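Local atomic coordinates of taurocyamine kinase (Schistosoma mansoni, PDB entry 4WOD), a protein that catalyses the reversible, magnesium-dependent transfer of phosphate between ATP and taurocyamine, forming the phosphagen N-phosphotaurocyamine. Residues F479-R484 against S642-I647. The protein carries 4 engineered substitutions. Numbering follows the deposited sequence.
Sequences FIVSTR and SVLLKI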
# COMPACT_ATOMS: atom_id res chain seq x y z
N PHE A 479 3.04 29.68 -28.52
CA PHE A 479 3.67 29.79 -27.23
C PHE A 479 2.86 28.86 -26.34
O PHE A 479 3.38 28.22 -25.42
CB PHE A 479 3.67 31.23 -26.71
CG PHE A 479 4.64 32.12 -27.42
CD1 PHE A 479 4.25 32.85 -28.53
CD2 PHE A 479 5.95 32.22 -26.99
CE1 PHE A 479 5.15 33.67 -29.19
CE2 PHE A 479 6.85 33.03 -27.63
CZ PHE A 479 6.45 33.76 -28.73
N ILE A 480 1.57 28.75 -26.66
CA ILE A 480 0.63 28.00 -25.83
C ILE A 480 0.11 26.73 -26.49
O ILE A 480 -0.62 26.78 -27.49
CB ILE A 480 -0.57 28.88 -25.44
CG1 ILE A 480 -0.08 30.06 -24.60
CG2 ILE A 480 -1.63 28.04 -24.71
CD1 ILE A 480 -1.15 31.12 -24.32
N VAL A 481 0.50 25.59 -25.94
CA VAL A 481 0.03 24.30 -26.41
C VAL A 481 -1.45 24.07 -26.09
O VAL A 481 -2.22 23.58 -26.92
CB VAL A 481 0.86 23.15 -25.82
CG1 VAL A 481 0.31 21.80 -26.27
CG2 VAL A 481 2.33 23.31 -26.21
N SER A 482 -1.85 24.44 -24.88
CA SER A 482 -3.24 24.24 -24.47
C SER A 482 -3.61 25.06 -23.24
O SER A 482 -2.74 25.48 -22.47
CB SER A 482 -3.52 22.76 -24.20
OG SER A 482 -2.71 22.29 -23.13
N THR A 483 -4.91 25.27 -23.07
CA THR A 483 -5.43 26.08 -21.98
C THR A 483 -6.47 25.27 -21.20
O THR A 483 -7.15 24.42 -21.76
CB THR A 483 -6.06 27.39 -22.52
OG1 THR A 483 -5.08 28.05 -23.34
CG2 THR A 483 -6.50 28.33 -21.39
N ARG A 484 -6.59 25.56 -19.90
CA ARG A 484 -7.39 24.78 -18.99
C ARG A 484 -7.80 25.71 -17.84
O ARG A 484 -6.99 26.52 -17.37
CB ARG A 484 -6.58 23.57 -18.48
CG ARG A 484 -7.30 22.54 -17.57
CD ARG A 484 -6.23 21.57 -17.00
NE ARG A 484 -6.74 20.45 -16.19
CZ ARG A 484 -6.79 20.44 -14.86
NH1 ARG A 484 -6.42 21.50 -14.17
NH2 ARG A 484 -7.23 19.37 -14.20
N SER A 642 -4.80 27.64 -16.22
CA SER A 642 -3.44 27.28 -16.56
C SER A 642 -3.24 27.18 -18.05
O SER A 642 -4.20 27.06 -18.82
CB SER A 642 -3.07 25.95 -15.88
OG SER A 642 -3.81 24.88 -16.43
N VAL A 643 -1.97 27.25 -18.46
CA VAL A 643 -1.59 27.01 -19.85
C VAL A 643 -0.38 26.10 -19.91
O VAL A 643 0.45 26.09 -19.00
CB VAL A 643 -1.24 28.33 -20.60
CG1 VAL A 643 -2.48 29.18 -20.80
CG2 VAL A 643 -0.13 29.10 -19.89
N LEU A 644 -0.30 25.34 -20.98
CA LEU A 644 0.94 24.65 -21.31
C LEU A 644 1.75 25.58 -22.21
O LEU A 644 1.41 25.79 -23.38
CB LEU A 644 0.64 23.31 -21.99
CG LEU A 644 1.79 22.30 -21.97
CD1 LEU A 644 2.46 22.31 -20.60
CD2 LEU A 644 1.25 20.93 -22.29
N LEU A 645 2.81 26.17 -21.64
CA LEU A 645 3.53 27.26 -22.30
C LEU A 645 4.94 26.87 -22.77
O LEU A 645 5.74 26.33 -22.00
CB LEU A 645 3.63 28.46 -21.35
CG LEU A 645 4.19 29.77 -21.90
CD1 LEU A 645 3.29 30.34 -22.98
CD2 LEU A 645 4.38 30.78 -20.77
N LYS A 646 5.23 27.15 -24.04
CA LYS A 646 6.57 26.94 -24.59
C LYS A 646 7.41 28.21 -24.52
O LYS A 646 7.21 29.15 -25.29
CB LYS A 646 6.50 26.45 -26.03
CG LYS A 646 5.69 25.19 -26.22
CD LYS A 646 5.88 24.61 -27.60
CE LYS A 646 5.53 25.62 -28.66
NZ LYS A 646 5.58 25.01 -30.02
N ILE A 647 8.35 28.24 -23.59
CA ILE A 647 9.26 29.37 -23.47
C ILE A 647 10.71 28.90 -23.33
O ILE A 647 11.30 28.99 -22.26
CB ILE A 647 8.87 30.28 -22.27
CG1 ILE A 647 8.55 29.45 -21.03
CG2 ILE A 647 7.67 31.13 -22.62
CD1 ILE A 647 8.30 30.30 -19.80
O HOH W 1 -5.98 24.58 -14.66
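Phe-479 opens an antiparallel strand pairing by accepting a bond from Lys-646 N in the plane of its carbonyl, while its CB packs against Leu-645 CD1 at 3.9 Å. Ile-480, a non-hydrogen-bonded partner of Leu-645, crosses that leucine's side chain obliquely, with CG1 3.7 Å from Leu-645 CD1; its CG2, anti to the backbone N, reaches Val-643 CB instead. At Val-481 the chain forms a beta bulge. Val-481 N donates to Leu-644 O (2.7 Å), whereas Leu-644 N bonds to O of the next residue, Ser-482 (2.9 Å). The extra residue leaves Ser-482 N buried without a partner and puts Val-481 beside Leu-644, CB to CB 3.8 Å, while the Lys-646 side chain crosses that of Val-481 at about a right angle, CG against Val-481 CG2. Thr-483 lies alongside Val-643, and its OG1 bonds to Gly-596 O. Arg-484 and Ser-642 exchange two backbone bonds, and a water links Arg-484 NH1 (3.1 Å) to Ser-642 OG (2.8 Å). Arg-484, extended from CG to NE, ends near Arg-589; both are predicted ATP ligands, consistent with a basic phosphate site. Two adjacent inner strands of the antiparallel phosphagen kinase catalytic sheet meet here, flanked by strands 588-595 and 682-687, while helix 695-715 packs on Phe-479 and Val-643.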